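Local coordinates for MsStt7d protein (Micromonas, PDB 4IX3) that belongs to the protein kinases, probably transferring phosphate from ATP to other proteins through this catalytic domain, and is homologous to a state transition kinase, at residues G26-G31 against V36-F41; R158-G163 against R247-S252; K238-E241 against P245-F248. One frame throughout, in Å; residues are numbered along the deposited sequence. Where two conformers were deposited one is given.

Contact 1 (G26-G31 against V36-F41); sequences GPLGSG and VFRGVF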
ATOM      1  N   GLY B  26      12.502  -6.783   8.774  1.00 42.63           N
ATOM      2  CA  GLY B  26      11.359  -7.639   8.447  1.00 38.91           C
ATOM      3  C   GLY B  26      10.032  -6.962   8.721  1.00 38.29           C
ATOM      4  O   GLY B  26       9.541  -7.009   9.840  1.00 40.50           O
ATOM      5  N   PRO B  27       9.424  -6.329   7.706  1.00 37.13           N
ATOM      6  CA  PRO B  27       8.126  -5.708   7.960  1.00 36.07           C
ATOM      7  C   PRO B  27       7.075  -6.654   8.553  1.00 36.33           C
ATOM      8  O   PRO B  27       6.962  -7.806   8.139  1.00 45.86           O
ATOM      9  CB  PRO B  27       7.717  -5.192   6.586  1.00 37.52           C
ATOM     10  CG  PRO B  27       9.026  -4.891   5.926  1.00 36.50           C
ATOM     11  CD  PRO B  27       9.934  -6.009   6.359  1.00 39.09           C
ATOM     12  N   LEU B  28       6.355  -6.174   9.557  1.00 36.10           N
ATOM     13  CA  LEU B  28       5.274  -6.910  10.209  1.00 38.17           C
ATOM     14  C   LEU B  28       4.097  -6.632   9.273  1.00 56.41           C
ATOM     15  O   LEU B  28       2.932  -6.992   9.491  1.00 40.63           O
ATOM     16  CB  LEU B  28       5.105  -6.319  11.612  1.00 33.40           C
ATOM     17  CG  LEU B  28       4.172  -6.951  12.633  1.00 33.11           C
ATOM     18  CD1 LEU B  28       4.559  -8.396  12.936  1.00 37.64           C
ATOM     19  CD2 LEU B  28       4.275  -6.097  13.884  1.00 37.88           C
ATOM     20  N   GLY B  29       4.472  -6.060   8.138  1.00 52.81           N
ATOM     21  CA  GLY B  29       3.529  -5.776   7.070  1.00 53.92           C
ATOM     22  C   GLY B  29       3.792  -4.370   6.570  1.00 44.44           C
ATOM     23  O   GLY B  29       4.179  -3.477   7.327  1.00 33.37           O
ATOM     24  N   SER B  30       3.735  -4.218   5.258  1.00 34.46           N
ATOM     25  CA  SER B  30       3.384  -2.947   4.637  1.00 44.19           C
ATOM     26  C   SER B  30       1.855  -2.844   4.510  1.00 50.81           C
ATOM     27  O   SER B  30       1.190  -3.826   4.183  1.00 48.68           O
ATOM     28  CB  SER B  30       4.022  -2.882   3.256  1.00 49.10           C
ATOM     29  OG  SER B  30       4.304  -4.195   2.815  1.00 47.99           O
ATOM     30  N   GLY B  31       1.296  -1.676   4.820  1.00 35.07           N
ATOM     31  CA  GLY B  31      -0.135  -1.469   4.688  1.00 32.02           C
ATOM     32  C   GLY B  31      -0.224  -0.625   3.448  1.00 27.28           C
ATOM     33  O   GLY B  31       0.566  -0.808   2.527  1.00 36.49           O
ATOM     34  N   VAL B  36       5.428  -1.319   9.106  1.00 14.18           N
ATOM     35  CA  VAL B  36       5.525  -1.615  10.548  1.00 12.08           C
ATOM     36  C   VAL B  36       6.672  -2.601  10.749  1.00 13.65           C
ATOM     37  O   VAL B  36       6.793  -3.573  10.005  1.00 16.28           O
ATOM     38  CB  VAL B  36       4.182  -2.151  11.116  1.00 15.21           C
ATOM     39  CG1 VAL B  36       4.370  -2.471  12.591  1.00 18.17           C
ATOM     40  CG2 VAL B  36       3.081  -1.119  10.914  1.00 17.80           C
ATOM     41  N   PHE B  37       7.504  -2.344  11.750  1.00 13.64           N
ATOM     42  CA  PHE B  37       8.576  -3.232  12.136  1.00 12.37           C
ATOM     43  C   PHE B  37       8.449  -3.581  13.631  1.00 12.68           C
ATOM     44  O   PHE B  37       7.899  -2.811  14.400  1.00 14.56           O
ATOM     45  CB  PHE B  37       9.915  -2.499  11.988  1.00 14.99           C
ATOM     46  CG  PHE B  37      10.238  -2.071  10.588  1.00 16.19           C
ATOM     47  CD1 PHE B  37      11.084  -2.829   9.816  1.00 24.09           C
ATOM     48  CD2 PHE B  37       9.740  -0.885  10.087  1.00 16.98           C
ATOM     49  CE1 PHE B  37      11.360  -2.436   8.516  1.00 25.42           C
ATOM     50  CE2 PHE B  37      10.067  -0.438   8.801  1.00 18.96           C
ATOM     51  CZ  PHE B  37      10.892  -1.223   8.033  1.00 23.74           C
ATOM     52  N   ARG B  38       8.980  -4.721  14.050  1.00 15.88           N
ATOM     53  CA  ARG B  38       9.167  -4.950  15.495  1.00 14.36           C
ATOM     54  C   ARG B  38      10.422  -4.192  15.924  1.00 15.49           C
ATOM     55  O   ARG B  38      11.333  -3.967  15.132  1.00 17.26           O
ATOM     56  CB  ARG B  38       9.390  -6.421  15.805  1.00 19.30           C
ATOM     57  CG  ARG B  38       8.166  -7.285  15.640  1.00 26.21           C
ATOM     58  CD  ARG B  38       8.636  -8.655  16.073  1.00 31.79           C
ATOM     59  NE  ARG B  38       7.617  -9.669  15.847  1.00 37.44           N
ATOM     60  CZ  ARG B  38       7.428 -10.275  14.679  1.00 40.72           C
ATOM     61  NH1 ARG B  38       8.190  -9.944  13.643  1.00 46.67           N
ATOM     62  NH2 ARG B  38       6.446 -11.168  14.533  1.00 42.06           N
ATOM     63  N   GLY B  39      10.490  -3.827  17.196  1.00 13.93           N
ATOM     64  CA  GLY B  39      11.711  -3.241  17.740  1.00 15.68           C
ATOM     65  C   GLY B  39      11.798  -3.503  19.231  1.00 17.52           C
ATOM     66  O   GLY B  39      10.939  -4.153  19.826  1.00 17.18           O
ATOM     67  N   VAL B  40      12.911  -3.069  19.808  1.00 16.49           N
ATOM     68  CA  VAL B  40      13.128  -3.219  21.246  1.00 18.07           C
ATOM     69  C   VAL B  40      13.518  -1.832  21.742  1.00 18.05           C
ATOM     70  O   VAL B  40      14.436  -1.202  21.174  1.00 17.69           O
ATOM     71  CB  VAL B  40      14.257  -4.225  21.553  1.00 18.99           C
ATOM     72  CG1 VAL B  40      14.470  -4.308  23.056  1.00 21.21           C
ATOM     73  CG2 VAL B  40      13.915  -5.610  21.002  1.00 25.09           C
ATOM     74  N   PHE B  41      12.861  -1.402  22.816  1.00 16.08           N
ATOM     75  CA  PHE B  41      13.077  -0.086  23.380  1.00 16.02           C
ATOM     76  C   PHE B  41      13.772  -0.305  24.738  1.00 17.60           C
ATOM     77  O   PHE B  41      13.294  -1.099  25.567  1.00 19.07           O
ATOM     78  CB  PHE B  41      11.728   0.627  23.522  1.00 16.10           C
ATOM     79  CG  PHE B  41      11.766   1.979  24.183  1.00 17.50           C
ATOM     80  CD1 PHE B  41      12.622   2.991  23.727  1.00 17.50           C
ATOM     81  CD2 PHE B  41      10.937   2.256  25.276  1.00 18.41           C
ATOM     82  CE1 PHE B  41      12.583   4.259  24.294  1.00 21.03           C
ATOM     83  CE2 PHE B  41      10.869   3.540  25.840  1.00 17.51           C
ATOM     84  CZ  PHE B  41      11.719   4.553  25.352  1.00 18.17           C
TER
HETATM   85  O   HOH W   1      10.557  -6.217  12.192  1.00 23.23           O
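The backbones of G26-G31 and V36-F41 are joined at one end by two hydrogen bonds: L28 N donates to V36 O at 2.7 Å, and V36 N to G29 O at 3.1 Å, the second almost straight (N-H...O angle 178°). The V36 carbonyl oxygen is also approached by a C-H donor, P27 CA at 3.2 Å. Toward G26, a water takes the place of a direct bond, accepting from R38 N and lying 2.7 Å from G26 O, to which it probably donates. This is the hairpin of the glycine-rich loop of a protein kinase: G29 and G31 belong to its GxGxxG sequence, and V36 is the valine that follows. ADP has been seen at S30 and G31 in this protein. At the backbone angles of both G26 and G29, a side chain would run into the preceding carbonyl oxygen. L28 carries most of the apolar contact. Its first torsion (-173°) carries CG toward the other segment, and the second (59°) splits the methyls: CD2 meets V36 CG1 at 3.9 Å, and CD1 lies over a face of the R38 guanidinium, 3.6 Å above its plane and toward the rim. The R38 chain runs extended from CG to NE, crossing L28 at about a right angle, while NH2 forms a salt bridge with E116; this bond probably helps to fix the flat group under the methyl. G26 N sits near the plane of the F37 ring, at the edge, 4.3 Å from CD1, and the ring packs on V23 and I98. V36 also touches V48 and K50 of strand 45-52, so its side chain borders the nucleotide site, while S30 OG hydrogen-bonds to S30 OG of the second subunit.

Contact 2 (R158-G163 against R247-S252); sequences RLHECG and RFDSWS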
ATOM      1  N   ARG B 158     -16.552   2.889  22.806  1.00 11.83           N
ATOM      2  CA  ARG B 158     -15.747   3.963  23.415  1.00 11.50           C
ATOM      3  C   ARG B 158     -15.032   4.817  22.363  1.00 11.86           C
ATOM      4  O   ARG B 158     -14.965   6.060  22.493  1.00 13.77           O
ATOM      5  CB  ARG B 158     -14.709   3.315  24.338  1.00 12.79           C
ATOM      6  CG  ARG B 158     -15.331   2.769  25.614  1.00 16.87           C
ATOM      7  CD  ARG B 158     -14.317   1.991  26.477  1.00 18.31           C
ATOM      8  NE  ARG B 158     -13.302   2.927  26.953  1.00 19.52           N
ATOM      9  CZ  ARG B 158     -12.050   2.604  27.258  1.00 19.16           C
ATOM     10  NH1 ARG B 158     -11.603   1.358  27.083  1.00 24.61           N
ATOM     11  NH2 ARG B 158     -11.239   3.536  27.736  1.00 24.00           N
ATOM     12  N   LEU B 159     -14.542   4.223  21.260  1.00 11.20           N
ATOM     13  CA  LEU B 159     -13.977   5.022  20.163  1.00 10.90           C
ATOM     14  C   LEU B 159     -15.015   5.954  19.560  1.00 11.61           C
ATOM     15  O   LEU B 159     -14.809   7.172  19.398  1.00 12.19           O
ATOM     16  CB  LEU B 159     -13.356   4.112  19.106  1.00 11.38           C
ATOM     17  CG  LEU B 159     -12.072   3.436  19.585  1.00 10.53           C
ATOM     18  CD1 LEU B 159     -11.645   2.294  18.680  1.00 13.48           C
ATOM     19  CD2 LEU B 159     -10.887   4.390  19.732  1.00 13.30           C
ATOM     20  N   HIS B 160     -16.192   5.385  19.283  1.00 11.24           N
ATOM     21  CA  HIS B 160     -17.232   6.204  18.685  1.00 12.71           C
ATOM     22  C   HIS B 160     -17.664   7.368  19.567  1.00 13.38           C
ATOM     23  O   HIS B 160     -17.949   8.478  19.082  1.00 14.46           O
ATOM     24  CB  HIS B 160     -18.459   5.383  18.276  1.00 12.26           C
ATOM     25  CG  HIS B 160     -18.126   4.300  17.296  1.00 12.49           C
ATOM     26  ND1 HIS B 160     -18.901   3.198  17.102  1.00 13.03           N
ATOM     27  CD2 HIS B 160     -17.036   4.167  16.460  1.00 11.03           C
ATOM     28  CE1 HIS B 160     -18.331   2.396  16.187  1.00 12.25           C
ATOM     29  NE2 HIS B 160     -17.185   2.972  15.782  1.00 11.65           N
ATOM     30  N   GLU B 161     -17.715   7.126  20.877  1.00 14.05           N
ATOM     31  CA  GLU B 161     -18.092   8.133  21.870  1.00 17.09           C
ATOM     32  C   GLU B 161     -17.146   9.344  21.830  1.00 16.33           C
ATOM     33  O   GLU B 161     -17.542  10.464  22.122  1.00 19.49           O
ATOM     34  CB  GLU B 161     -18.122   7.476  23.272  1.00 19.92           C
ATOM     35  CG  GLU B 161     -18.687   8.274  24.439  1.00 28.16           C
ATOM     36  CD  GLU B 161     -18.536   7.514  25.766  1.00 38.64           C
ATOM     37  OE1 GLU B 161     -18.365   6.261  25.782  1.00 46.22           O
ATOM     38  OE2 GLU B 161     -18.548   8.175  26.822  1.00 61.68           O
ATOM     39  N   CYS B 162     -15.894   9.115  21.476  1.00 14.03           N
ATOM     40  CA  CYS B 162     -14.964  10.229  21.364  0.50 16.06           C
ATOM     41  C   CYS B 162     -14.704  10.623  19.927  1.00 15.12           C
ATOM     42  O   CYS B 162     -13.747  11.360  19.636  1.00 16.46           O
ATOM     43  CB  CYS B 162     -13.681   9.988  22.147  0.50 17.11           C
ATOM     44  SG  CYS B 162     -12.564   8.775  21.417  0.50 12.30           S
ATOM     45  N   GLY B 163     -15.604  10.216  19.033  1.00 14.60           N
ATOM     46  CA  GLY B 163     -15.611  10.688  17.654  1.00 16.48           C
ATOM     47  C   GLY B 163     -14.761   9.906  16.665  1.00 13.19           C
ATOM     48  O   GLY B 163     -14.658  10.317  15.522  1.00 16.24           O
ATOM     49  N   ARG B 247     -21.478   3.260  11.737  1.00 12.19           N
ATOM     50  CA  ARG B 247     -22.088   2.009  11.231  1.00 12.70           C
ATOM     51  C   ARG B 247     -21.194   1.315  10.203  1.00 12.10           C
ATOM     52  O   ARG B 247     -21.351   0.110   9.971  1.00 13.46           O
ATOM     53  CB  ARG B 247     -23.493   2.240  10.671  1.00 14.59           C
ATOM     54  CG  ARG B 247     -24.586   2.028  11.706  1.00 17.59           C
ATOM     55  CD  ARG B 247     -24.443   2.830  12.997  1.00 17.08           C
ATOM     56  NE  ARG B 247     -25.721   2.844  13.697  1.00 15.61           N
ATOM     57  CZ  ARG B 247     -26.114   3.793  14.540  1.00 15.05           C
ATOM     58  NH1 ARG B 247     -25.250   4.722  14.950  1.00 17.99           N
ATOM     59  NH2 ARG B 247     -27.358   3.807  15.000  1.00 18.68           N
ATOM     60  N   PHE B 248     -20.153   2.003   9.682  1.00 12.33           N
ATOM     61  CA  PHE B 248     -19.131   1.275   8.921  1.00 12.98           C
ATOM     62  C   PHE B 248     -18.426   0.245   9.803  1.00 11.48           C
ATOM     63  O   PHE B 248     -18.209  -0.923   9.421  1.00 12.34           O
ATOM     64  CB  PHE B 248     -18.115   2.285   8.347  1.00 13.87           C
ATOM     65  CG  PHE B 248     -17.073   1.644   7.465  1.00 13.13           C
ATOM     66  CD1 PHE B 248     -17.141   1.774   6.071  1.00 15.57           C
ATOM     67  CD2 PHE B 248     -15.953   1.017   7.991  1.00 12.95           C
ATOM     68  CE1 PHE B 248     -16.191   1.154   5.242  1.00 14.99           C
ATOM     69  CE2 PHE B 248     -14.982   0.439   7.194  1.00 14.81           C
ATOM     70  CZ  PHE B 248     -15.107   0.503   5.794  1.00 14.79           C
ATOM     71  N   ASP B 249     -18.103   0.669  11.034  1.00 11.53           N
ATOM     72  CA  ASP B 249     -17.482  -0.244  11.992  1.00 11.69           C
ATOM     73  C   ASP B 249     -18.448  -1.346  12.468  1.00  9.86           C
ATOM     74  O   ASP B 249     -18.025  -2.466  12.700  1.00 10.41           O
ATOM     75  CB  ASP B 249     -16.965   0.490  13.234  1.00 11.20           C
ATOM     76  CG  ASP B 249     -15.685   1.298  12.990  1.00 11.87           C
ATOM     77  OD1 ASP B 249     -14.948   1.042  12.002  1.00 10.80           O
ATOM     78  OD2 ASP B 249     -15.373   2.126  13.890  1.00 11.48           O
ATOM     79  N   SER B 250     -19.739  -1.027  12.524  1.00 11.01           N
ATOM     80  CA  SER B 250     -20.720  -2.069  12.905  1.00 10.00           C
ATOM     81  C   SER B 250     -20.724  -3.240  11.907  1.00 10.01           C
ATOM     82  O   SER B 250     -20.651  -4.407  12.292  1.00 10.91           O
ATOM     83  CB  SER B 250     -22.113  -1.483  12.942  1.00 11.66           C
ATOM     84  OG  SER B 250     -22.211  -0.490  13.961  1.00 12.61           O
ATOM     85  N   TRP B 251     -20.687  -2.907  10.603  1.00 10.79           N
ATOM     86  CA  TRP B 251     -20.669  -3.964   9.560  1.00 11.47           C
ATOM     87  C   TRP B 251     -19.403  -4.792   9.678  1.00 10.88           C
ATOM     88  O   TRP B 251     -19.431  -6.018   9.688  1.00 10.95           O
ATOM     89  CB  TRP B 251     -20.736  -3.304   8.202  1.00 13.50           C
ATOM     90  CG  TRP B 251     -20.594  -4.318   7.096  1.00 13.06           C
ATOM     91  CD1 TRP B 251     -19.419  -4.815   6.544  1.00 14.48           C
ATOM     92  CD2 TRP B 251     -21.681  -4.926   6.338  1.00 12.56           C
ATOM     93  NE1 TRP B 251     -19.685  -5.767   5.597  1.00 13.92           N
ATOM     94  CE2 TRP B 251     -21.045  -5.858   5.407  1.00 12.95           C
ATOM     95  CE3 TRP B 251     -23.076  -4.866   6.391  1.00 13.95           C
ATOM     96  CZ2 TRP B 251     -21.792  -6.631   4.522  1.00 16.73           C
ATOM     97  CZ3 TRP B 251     -23.822  -5.663   5.522  1.00 14.75           C
ATOM     98  CH2 TRP B 251     -23.185  -6.555   4.628  1.00 15.23           C
ATOM     99  N   SER B 252     -18.230  -4.128   9.843  1.00 10.67           N
ATOM    100  CA  SER B 252     -17.008  -4.889  10.003  1.00 10.15           C
ATOM    101  C   SER B 252     -17.004  -5.770  11.254  1.00  9.55           C
ATOM    102  O   SER B 252     -16.512  -6.879  11.197  1.00 10.70           O
ATOM    103  CB  SER B 252     -15.810  -3.928  10.111  1.00 11.84           C
ATOM    104  OG  SER B 252     -15.719  -3.058   8.997  1.00 12.31           O
TER
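H160 and D249 meet through a single side-chain hydrogen bond between two helical segments, 158-163 and 247-252, whose nearest CA atoms, those of these same residues, are 9.3 Å apart. From CB, which points toward 247-252, the H160 ring is set by a first torsion of -59°, with CG anti to the carbonyl carbon. ND1 turns to the CB of D246, and CD2 lies 3.7 Å from D249 OD2. On the other side of the tip, CE1 comes within 3.8 Å of D249 CB. At the tip NE2 donates to D249 OD2 over 2.8 Å, with an N-H...O angle of 174°. The acceptor lies in the ring plane and uses its anti lone pair, and ring and carboxylate planes are 18° apart, nearly coplanar. Replacing this histidine by a leucine would probably leave D249 OD2 without one of its donors and the carboxylate less firmly held. OD2 also accepts from H166 N, and OD1 from R167 N, the backbone of the HRD motif, whose aspartate D168 is a magnesium ligand. D249 thus probably helps to position the catalytic loop, as in other kinases. Helix 141-161 closes here with a Schellman motif, V164 N bonded to L159 O and G163 N to H160 O; G163 then bonds to the C195 backbone beside the strand pair 164-165 and 193-194, while C329 of helix 329-332 packs on H160.

Contact 3 (K238-E241 against P245-F248); sequences KLWE and PDRF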
ATOM      1  N   LYS B 238     -24.496  17.026  12.835  1.00 32.41           N
ATOM      2  CA  LYS B 238     -25.597  16.691  11.952  1.00 32.60           C
ATOM      3  C   LYS B 238     -25.248  15.537  11.013  1.00 29.70           C
ATOM      4  O   LYS B 238     -26.043  14.589  10.882  1.00 33.72           O
ATOM      5  CB  LYS B 238     -26.037  17.931  11.167  1.00 34.79           C
ATOM      6  CG  LYS B 238     -27.342  17.758  10.407  1.00 40.99           C
ATOM      7  CD  LYS B 238     -27.820  19.078   9.828  1.00 54.03           C
ATOM      8  CE  LYS B 238     -28.081  18.959   8.326  1.00 54.69           C
ATOM      9  NZ  LYS B 238     -26.847  19.051   7.483  1.00 60.75           N
ATOM     10  N   LEU B 239     -24.041  15.565  10.436  1.00 29.21           N
ATOM     11  CA  LEU B 239     -23.563  14.495   9.552  1.00 26.78           C
ATOM     12  C   LEU B 239     -23.414  13.172  10.291  1.00 23.84           C
ATOM     13  O   LEU B 239     -23.684  12.102   9.725  1.00 24.37           O
ATOM     14  CB  LEU B 239     -22.247  14.877   8.840  1.00 29.61           C
ATOM     15  CG  LEU B 239     -22.191  16.110   7.931  1.00 38.73           C
ATOM     16  CD1 LEU B 239     -22.484  17.295   8.818  1.00 40.37           C
ATOM     17  CD2 LEU B 239     -20.812  16.273   7.313  1.00 36.14           C
ATOM     18  N   TRP B 240     -22.916  13.244  11.524  1.00 23.19           N
ATOM     19  CA  TRP B 240     -22.843  12.044  12.359  1.00 20.20           C
ATOM     20  C   TRP B 240     -24.163  11.314  12.499  1.00 22.12           C
ATOM     21  O   TRP B 240     -24.268  10.098  12.266  1.00 22.12           O
ATOM     22  CB  TRP B 240     -22.286  12.400  13.749  1.00 20.55           C
ATOM     23  CG  TRP B 240     -22.120  11.202  14.641  1.00 20.01           C
ATOM     24  CD1 TRP B 240     -23.005  10.714  15.595  1.00 22.81           C
ATOM     25  CD2 TRP B 240     -20.933  10.338  14.723  1.00 18.33           C
ATOM     26  NE1 TRP B 240     -22.471   9.612  16.226  1.00 22.35           N
ATOM     27  CE2 TRP B 240     -21.229   9.328  15.759  1.00 20.18           C
ATOM     28  CE3 TRP B 240     -19.671  10.341  14.117  1.00 19.21           C
ATOM     29  CZ2 TRP B 240     -20.282   8.365  16.148  1.00 19.84           C
ATOM     30  CZ3 TRP B 240     -18.765   9.349  14.478  1.00 19.54           C
ATOM     31  CH2 TRP B 240     -19.054   8.378  15.465  1.00 18.02           C
ATOM     32  N   GLU B 241     -25.187  12.105  12.796  1.00 24.82           N
ATOM     33  CA  GLU B 241     -26.527  11.578  12.991  1.00 27.30           C
ATOM     34  C   GLU B 241     -27.180  11.143  11.680  1.00 28.21           C
ATOM     35  O   GLU B 241     -27.820  10.104  11.633  1.00 28.02           O
ATOM     36  CB  GLU B 241     -27.399  12.604  13.713  1.00 31.37           C
ATOM     37  CG  GLU B 241     -26.867  13.057  15.068  1.00 44.86           C
ATOM     38  CD  GLU B 241     -26.873  11.974  16.138  1.00 54.30           C
ATOM     39  OE1 GLU B 241     -27.776  11.108  16.145  1.00 61.53           O
ATOM     40  OE2 GLU B 241     -25.973  12.000  17.006  1.00 53.72           O
ATOM     41  N   PRO B 245     -21.481   7.337  10.180  1.00 18.12           N
ATOM     42  CA  PRO B 245     -20.233   6.726   9.742  1.00 16.39           C
ATOM     43  C   PRO B 245     -19.746   5.622  10.673  1.00 14.01           C
ATOM     44  O   PRO B 245     -19.050   4.693  10.229  1.00 16.27           O
ATOM     45  CB  PRO B 245     -19.246   7.893   9.734  1.00 18.13           C
ATOM     46  CG  PRO B 245     -19.827   8.872  10.738  1.00 17.48           C
ATOM     47  CD  PRO B 245     -21.331   8.745  10.570  1.00 18.49           C
ATOM     48  N   ASP B 246     -20.156   5.662  11.951  1.00 14.46           N
ATOM     49  CA  ASP B 246     -19.810   4.592  12.889  1.00 14.00           C
ATOM     50  C   ASP B 246     -20.360   3.228  12.472  1.00 12.08           C
ATOM     51  O   ASP B 246     -19.837   2.207  12.877  1.00 13.30           O
ATOM     52  CB  ASP B 246     -20.280   4.955  14.307  1.00 14.33           C
ATOM     53  CG  ASP B 246     -21.767   5.229  14.350  1.00 14.77           C
ATOM     54  OD1 ASP B 246     -22.444   4.574  15.169  1.00 18.01           O
ATOM     55  OD2 ASP B 246     -22.242   6.116  13.602  1.00 18.36           O
ATOM     56  N   ARG B 247     -21.478   3.260  11.737  1.00 12.19           N
ATOM     57  CA  ARG B 247     -22.088   2.009  11.231  1.00 12.70           C
ATOM     58  C   ARG B 247     -21.194   1.315  10.203  1.00 12.10           C
ATOM     59  O   ARG B 247     -21.351   0.110   9.971  1.00 13.46           O
ATOM     60  CB  ARG B 247     -23.493   2.240  10.671  1.00 14.59           C
ATOM     61  CG  ARG B 247     -24.586   2.028  11.706  1.00 17.59           C
ATOM     62  CD  ARG B 247     -24.443   2.830  12.997  1.00 17.08           C
ATOM     63  NE  ARG B 247     -25.721   2.844  13.697  1.00 15.61           N
ATOM     64  CZ  ARG B 247     -26.114   3.793  14.540  1.00 15.05           C
ATOM     65  NH1 ARG B 247     -25.250   4.722  14.950  1.00 17.99           N
ATOM     66  NH2 ARG B 247     -27.358   3.807  15.000  1.00 18.68           N
ATOM     67  N   PHE B 248     -20.153   2.003   9.682  1.00 12.33           N
ATOM     68  CA  PHE B 248     -19.131   1.275   8.921  1.00 12.98           C
ATOM     69  C   PHE B 248     -18.426   0.245   9.803  1.00 11.48           C
ATOM     70  O   PHE B 248     -18.209  -0.923   9.421  1.00 12.34           O
ATOM     71  CB  PHE B 248     -18.115   2.285   8.347  1.00 13.87           C
ATOM     72  CG  PHE B 248     -17.073   1.644   7.465  1.00 13.13           C
ATOM     73  CD1 PHE B 248     -17.141   1.774   6.071  1.00 15.57           C
ATOM     74  CD2 PHE B 248     -15.953   1.017   7.991  1.00 12.95           C
ATOM     75  CE1 PHE B 248     -16.191   1.154   5.242  1.00 14.99           C
ATOM     76  CE2 PHE B 248     -14.982   0.439   7.194  1.00 14.81           C
ATOM     77  CZ  PHE B 248     -15.107   0.503   5.794  1.00 14.79           C
TER
HETATM   78  O   HOH W   2     -24.282   7.789  14.147  1.00 21.51           O
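W240 lies across P245 and D246, and the packing is close at the proline: W240 CE3 is 3.7 Å from P245 CG, and P245 CD sits equally near W240 O. D246 continues this surface, its CB 3.8 Å from W240 CH2. A first torsion of 57° places CG of D246 between its backbone N and carbonyl carbon, against the ring; the second (125°) turns the carboxylate almost parallel to the indole, 13° between planes, with OD2 3.9 Å above one face and offset toward the rim. Beside the packed part, toward the rim of that same face, a water donates to W240 O at 3.0 Å and to D246 OD2 at 2.7 Å, spanning helix 236-243 and the segment 245-248 where their polar atoms do not bond directly. D246 OD1 has a charged partner in R247 NH1, a bent salt bridge at 2.8 Å on its syn lone pair, and R247 NE bonds in turn to R326 O. W240 also packs on H160 and C195. The short link between the helices is thus held by apolar contact plus a water relay, and the arginine probably offsets the charge that the carboxylate brings against the aromatic ring.

Overall arrangement
Along the chain contact 1 closes before contact 2 opens, and contacts 2 and 3 share R247 and F248. Contact 1 belongs to the antiparallel sheet of the N-terminal lobe; contacts 2 and 3 belong to the helical C-terminal lobe and share helix 246-261. Their centres lie 9 Å apart, and they touch where H160 O meets W240 CZ2 at 3.8 Å. Contact 1 is 27 Å from contact 2 and 33 Å from contact 3, centre to centre, and its nearest atoms are about 15 Å from either. Magnesium lies about 9 Å from the V36 side chain and about 11 Å from that of D249, consistent with contacts 1 and 2 flanking the active-site cleft from the two lobes; contact 3 lies farther away.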